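Local structure of NOL1/NOP2/sun family protein (Enterococcus faecium, 3M4X) at residues 39-44 against 93-98; 63-68 against 289-294. The protein is an RNA methyltransferase of the NOL1/NOP2/sun family that probably transfers a methyl group from S-adenosylmethionine to cytosine C5 in ribosomal RNA. All blocks are in the same frame, centred on the assembly; numbering follows the deposited sequence.

In the fold
After two helices, 10-20 and 24-33, the chain enters strand 39-41, then passes helix 49-56 to reach the loop 63-68, and only afterwards enters helix 95-101. There contact 1 closes a loop of 48 residues by setting this helix against the strand. Contact 2 closes a much longer loop of 220 residues, when 289-294 returns to 63-68. Their segments alternate along the chain, so the two closures cross. The centres lie about 9 Å apart, and Ser-93 of contact 1 packs on both Tyr-66 and Gly-294. Contact 1 ties strand 39-41 of the small sheet to helix 95-101, and contact 2 the loop before strand 70-72 to the connection between strands 283-285 and 295-302.

Contact 1: 39-44 against 93-98; sequences GFRWNP and SAMIVG
Met-95, present as selenomethionine, is the partner in every contact between the two segments, pushing its terminal methyl against the backbone of Gly-39 and Phe-40. With CG anti to the carbonyl carbon (chi1 -62°) and the chain extended beyond it, the side chain reaches from helix 95-101 to strand 39-41. Its CE lies 3.4 Å from Phe-40 N and also touches Phe-40 O. The same CE is 3.8 Å from Gly-39 C. Gly-39 has no side chain to stand between the methyl and the strand.

Aliphatic packing is added by Arg-41, whose base runs alongside Met-95 in the opposite direction, CG being 4.1 Å from SE. Beyond it the chain bends at chi3 (-75°), and NE makes a hydrogen bond to Gln-90 OE1, while the side chain also packs on Thr-121 and Gln-122 of helix 118-127.

Gly-39 and Arg-41 make backbone hydrogen bonds with Gln-90 and Tyr-88, and Phe-40 with Phe-71. The CB of Phe-40 points away from 93-98, and the ring stacks with His-57.

No hydrogen bond joins the two segments. The N-terminal sheet therefore meets helix 95-101 here through buried van der Waals contact, while the strand's backbone bonds and the Arg-41 NE bond go to other residues.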
loop_
_atom_site.group_PDB
_atom_site.type_symbol
_atom_site.label_atom_id
_atom_site.label_comp_id
_atom_site.label_asym_id
_atom_site.label_seq_id
_atom_site.Cartn_x
_atom_site.Cartn_y
_atom_site.Cartn_z
ATOM N N GLY A 39 -7.033 -13.356 2.139
ATOM C CA GLY A 39 -7.945 -12.228 2.217
ATOM C C GLY A 39 -7.679 -11.169 1.169
ATOM O O GLY A 39 -6.684 -11.215 0.453
ATOM N N PHE A 40 -8.582 -10.204 1.089
ATOM C CA PHE A 40 -8.414 -9.068 0.202
ATOM C C PHE A 40 -9.270 -7.945 0.729
ATOM O O PHE A 40 -10.078 -8.158 1.619
ATOM C CB PHE A 40 -8.819 -9.416 -1.240
ATOM C CG PHE A 40 -10.279 -9.745 -1.410
ATOM C CD1 PHE A 40 -11.170 -8.787 -1.858
ATOM C CD2 PHE A 40 -10.756 -11.026 -1.141
ATOM C CE1 PHE A 40 -12.518 -9.093 -2.035
ATOM C CE2 PHE A 40 -12.105 -11.343 -1.307
ATOM C CZ PHE A 40 -12.982 -10.376 -1.753
ATOM N N ARG A 41 -9.075 -6.750 0.184
ATOM C CA ARG A 41 -9.849 -5.574 0.567
ATOM C C ARG A 41 -10.515 -4.913 -0.634
ATOM O O ARG A 41 -9.983 -4.923 -1.747
ATOM C CB ARG A 41 -8.956 -4.534 1.252
ATOM C CG ARG A 41 -8.592 -4.837 2.693
ATOM C CD ARG A 41 -7.687 -3.742 3.253
ATOM N NE ARG A 41 -6.349 -3.890 2.713
ATOM C CZ ARG A 41 -5.796 -3.095 1.804
ATOM N NH1 ARG A 41 -6.436 -2.042 1.332
ATOM N NH2 ARG A 41 -4.575 -3.356 1.382
ATOM N N TRP A 42 -11.688 -4.341 -0.391
ATOM C CA TRP A 42 -12.307 -3.460 -1.353
ATOM C C TRP A 42 -11.757 -2.041 -1.174
ATOM O O TRP A 42 -11.031 -1.748 -0.211
ATOM C CB TRP A 42 -13.848 -3.512 -1.264
ATOM C CG TRP A 42 -14.433 -3.094 0.053
ATOM C CD1 TRP A 42 -14.634 -3.887 1.154
ATOM C CD2 TRP A 42 -14.908 -1.793 0.405
ATOM N NE1 TRP A 42 -15.210 -3.153 2.164
ATOM C CE2 TRP A 42 -15.379 -1.863 1.734
ATOM C CE3 TRP A 42 -14.992 -0.571 -0.281
ATOM C CZ2 TRP A 42 -15.923 -0.765 2.393
ATOM C CZ3 TRP A 42 -15.530 0.518 0.375
ATOM C CH2 TRP A 42 -15.991 0.416 1.698
ATOM N N ASN A 43 -12.106 -1.169 -2.114
ATOM C CA ASN A 43 -11.445 0.111 -2.268
ATOM C C ASN A 43 -12.426 1.286 -2.195
ATOM O O ASN A 43 -13.177 1.533 -3.139
ATOM C CB ASN A 43 -10.676 0.121 -3.597
ATOM C CG ASN A 43 -9.774 1.326 -3.732
ATOM O OD1 ASN A 43 -9.836 2.231 -2.918
ATOM N ND2 ASN A 43 -8.942 1.345 -4.763
ATOM N N PRO A 44 -12.427 2.000 -1.058
ATOM C CA PRO A 44 -13.296 3.159 -0.814
ATOM C C PRO A 44 -12.914 4.346 -1.693
ATOM O O PRO A 44 -13.679 5.301 -1.793
ATOM C CB PRO A 44 -13.034 3.519 0.653
ATOM C CG PRO A 44 -12.158 2.424 1.208
ATOM C CD PRO A 44 -11.523 1.713 0.075
ATOM N N SER A 93 -3.809 -11.297 8.741
ATOM C CA SER A 93 -3.133 -10.678 9.874
ATOM C C SER A 93 -2.309 -9.462 9.450
ATOM O O SER A 93 -2.125 -8.525 10.224
ATOM C CB SER A 93 -2.295 -11.690 10.674
ATOM O OG SER A 93 -1.029 -11.925 10.090
ATOM N N ALA A 94 -1.817 -9.479 8.221
ATOM C CA ALA A 94 -1.065 -8.340 7.696
ATOM C C ALA A 94 -1.923 -7.063 7.679
ATOM O O ALA A 94 -1.414 -5.951 7.822
ATOM C CB ALA A 94 -0.525 -8.651 6.304
HETATM N N MSE A 95 -3.233 -7.229 7.525
HETATM C CA MSE A 95 -4.136 -6.078 7.492
HETATM C C MSE A 95 -4.127 -5.303 8.802
HETATM O O MSE A 95 -4.565 -4.150 8.853
HETATM C CB MSE A 95 -5.560 -6.514 7.187
HETATM C CG MSE A 95 -5.747 -7.180 5.837
HETATM SE SE MSE A 95 -7.661 -7.537 5.599
HETATM C CE MSE A 95 -7.566 -8.652 3.993
ATOM N N ILE A 96 -3.649 -5.940 9.866
ATOM C CA ILE A 96 -3.667 -5.313 11.185
ATOM C C ILE A 96 -2.780 -4.075 11.194
ATOM O O ILE A 96 -3.042 -3.111 11.902
ATOM C CB ILE A 96 -3.196 -6.284 12.293
ATOM C CG1 ILE A 96 -3.556 -5.736 13.673
ATOM C CG2 ILE A 96 -1.687 -6.519 12.209
ATOM C CD1 ILE A 96 -5.010 -5.461 13.844
ATOM N N VAL A 97 -1.731 -4.106 10.384
ATOM C CA VAL A 97 -0.730 -3.057 10.411
ATOM C C VAL A 97 -1.320 -1.744 9.906
ATOM O O VAL A 97 -1.255 -0.722 10.592
ATOM C CB VAL A 97 0.493 -3.473 9.579
ATOM C CG1 VAL A 97 1.499 -2.361 9.524
ATOM C CG2 VAL A 97 1.103 -4.734 10.170
ATOM N N GLY A 98 -1.925 -1.788 8.720
ATOM C CA GLY A 98 -2.594 -0.630 8.156
ATOM C C GLY A 98 -3.720 -0.134 9.028
ATOM O O GLY A 98 -3.963 1.066 9.148
#

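Contact 2: 63-68 against 289-294; sequences PAPYSN and KDQGEG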
loop_
_atom_site.group_PDB
_atom_site.type_symbol
_atom_site.label_atom_id
_atom_site.label_comp_id
_atom_site.label_asym_id
_atom_site.label_seq_id
_atom_site.Cartn_x
_atom_site.Cartn_y
_atom_site.Cartn_z
ATOM N N PRO A 63 -16.456 -11.266 6.293
ATOM C CA PRO A 63 -15.597 -10.123 6.611
ATOM C C PRO A 63 -14.279 -10.600 7.214
ATOM O O PRO A 63 -14.266 -11.626 7.895
ATOM C CB PRO A 63 -16.406 -9.366 7.664
ATOM C CG PRO A 63 -17.233 -10.462 8.336
ATOM C CD PRO A 63 -17.608 -11.387 7.207
ATOM N N ALA A 64 -13.190 -9.882 6.953
ATOM C CA ALA A 64 -11.918 -10.163 7.621
ATOM C C ALA A 64 -11.888 -9.537 9.018
ATOM O O ALA A 64 -12.498 -8.495 9.249
ATOM C CB ALA A 64 -10.761 -9.654 6.786
ATOM N N PRO A 65 -11.151 -10.157 9.948
ATOM C CA PRO A 65 -11.145 -9.730 11.354
ATOM C C PRO A 65 -10.466 -8.385 11.599
ATOM O O PRO A 65 -10.836 -7.686 12.540
ATOM C CB PRO A 65 -10.327 -10.826 12.064
ATOM C CG PRO A 65 -10.073 -11.882 11.055
ATOM C CD PRO A 65 -10.211 -11.262 9.703
ATOM N N TYR A 66 -9.481 -8.033 10.783
ATOM C CA TYR A 66 -8.603 -6.921 11.131
ATOM C C TYR A 66 -8.643 -5.718 10.184
ATOM O O TYR A 66 -7.736 -4.898 10.212
ATOM C CB TYR A 66 -7.151 -7.396 11.276
ATOM C CG TYR A 66 -6.975 -8.603 12.172
ATOM C CD1 TYR A 66 -6.415 -9.771 11.680
ATOM C CD2 TYR A 66 -7.381 -8.583 13.499
ATOM C CE1 TYR A 66 -6.259 -10.885 12.480
ATOM C CE2 TYR A 66 -7.229 -9.703 14.311
ATOM C CZ TYR A 66 -6.669 -10.846 13.790
ATOM O OH TYR A 66 -6.495 -11.962 14.569
ATOM N N SER A 67 -9.669 -5.614 9.346
ATOM C CA SER A 67 -9.899 -4.370 8.607
ATOM C C SER A 67 -11.357 -4.169 8.222
ATOM O O SER A 67 -12.015 -5.088 7.767
ATOM C CB SER A 67 -9.027 -4.286 7.345
ATOM O OG SER A 67 -9.593 -3.372 6.412
ATOM N N ASN A 68 -11.819 -2.936 8.394
ATOM C CA ASN A 68 -13.132 -2.450 7.973
ATOM C C ASN A 68 -13.515 -2.755 6.529
ATOM O O ASN A 68 -14.692 -2.712 6.176
ATOM C CB ASN A 68 -13.138 -0.923 8.107
ATOM C CG ASN A 68 -14.104 -0.437 9.147
ATOM O OD1 ASN A 68 -13.762 0.399 9.977
ATOM N ND2 ASN A 68 -15.327 -0.958 9.112
ATOM N N LYS A 289 -4.155 -19.201 17.961
ATOM C CA LYS A 289 -4.965 -18.455 18.919
ATOM C C LYS A 289 -5.893 -17.485 18.207
ATOM O O LYS A 289 -7.082 -17.404 18.508
ATOM C CB LYS A 289 -4.045 -17.636 19.835
ATOM C CG LYS A 289 -4.123 -17.968 21.311
ATOM C CD LYS A 289 -3.396 -16.895 22.105
ATOM C CE LYS A 289 -3.508 -17.079 23.616
ATOM N NZ LYS A 289 -2.975 -15.878 24.331
ATOM N N ASP A 290 -5.317 -16.731 17.275
ATOM C CA ASP A 290 -6.009 -15.653 16.589
ATOM C C ASP A 290 -6.197 -16.016 15.134
ATOM O O ASP A 290 -5.807 -17.094 14.701
ATOM C CB ASP A 290 -5.188 -14.369 16.668
ATOM C CG ASP A 290 -4.820 -14.002 18.081
ATOM O OD1 ASP A 290 -5.737 -13.867 18.914
ATOM O OD2 ASP A 290 -3.613 -13.855 18.360
ATOM N N GLN A 291 -6.788 -15.103 14.375
ATOM C CA GLN A 291 -6.933 -15.298 12.943
ATOM C C GLN A 291 -5.673 -14.829 12.227
ATOM O O GLN A 291 -5.045 -13.860 12.644
ATOM C CB GLN A 291 -8.165 -14.554 12.433
ATOM C CG GLN A 291 -9.444 -15.241 12.831
ATOM C CD GLN A 291 -9.357 -16.734 12.577
ATOM O OE1 GLN A 291 -8.867 -17.166 11.528
ATOM N NE2 GLN A 291 -9.815 -17.534 13.543
ATOM N N GLY A 292 -5.287 -15.528 11.168
ATOM C CA GLY A 292 -4.153 -15.106 10.372
ATOM C C GLY A 292 -2.830 -15.770 10.700
ATOM O O GLY A 292 -2.729 -16.596 11.606
ATOM N N GLU A 293 -1.800 -15.354 9.972
ATOM C CA GLU A 293 -0.531 -16.051 9.944
ATOM C C GLU A 293 0.410 -15.759 11.112
ATOM O O GLU A 293 1.119 -16.654 11.590
ATOM C CB GLU A 293 0.157 -15.781 8.610
ATOM C CG GLU A 293 -0.588 -16.428 7.448
ATOM C CD GLU A 293 -0.784 -17.920 7.671
ATOM O OE1 GLU A 293 -1.945 -18.382 7.731
ATOM O OE2 GLU A 293 0.233 -18.626 7.813
ATOM N N GLY A 294 0.414 -14.522 11.581
ATOM C CA GLY A 294 1.343 -14.137 12.622
ATOM C C GLY A 294 1.938 -12.771 12.352
ATOM O O GLY A 294 2.544 -12.527 11.309
#
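Pro-65 overlaps the base of the Gln-291 side chain, its ring meeting the glutamine chain at about a right angle. The touching corner of the ring is CG, which lies 3.6 Å from Gln-291 CB and 3.9 Å from Gln-291 CG. From there the glutamine bends at chi2 (-46°), and its amide end leads away from Pro-65 at the exposed margin of the contact.

Tyr-66 provides the polar part. Its hydroxyl donates a hydrogen bond to the backbone O of Gln-291, with an OH to O distance of 3.1 Å. The hydroxyl comes in from the side of the carbonyl, at a C=O...donor angle of 117° and tilted 16° from its plane. The same oxygen lies at the edge of the tyrosine ring, 3.2 Å from CE1, so the carbonyl is met by a ring edge as well as by the phenol. One face of this ring is covered by its own neighbour, Pro-65 CB, which sits over the ring centre.

The segment 289-294 connects strands 283-285 and 295-302, which pair antiparallel in the Rossmann-like methyltransferase sheet. Strand 295-302 lies between 228-234 and 255-258 and runs antiparallel to both, as the seventh strand does in class I methyltransferases. The loop from the N-terminal domain thus docks at the turn of this hairpin.

Asp-290 adds its CB, 3.5 Å from Tyr-66 OH, while its OD2 is hydrogen-bonded to Trp-286 N, in the same connection, and to Ser-267 OG of strand 267-268. Around the buried tyrosine, Ile-285 and Val-266 contribute apolar contacts, and Ile-96 of helix 95-101 also packs against its side chain.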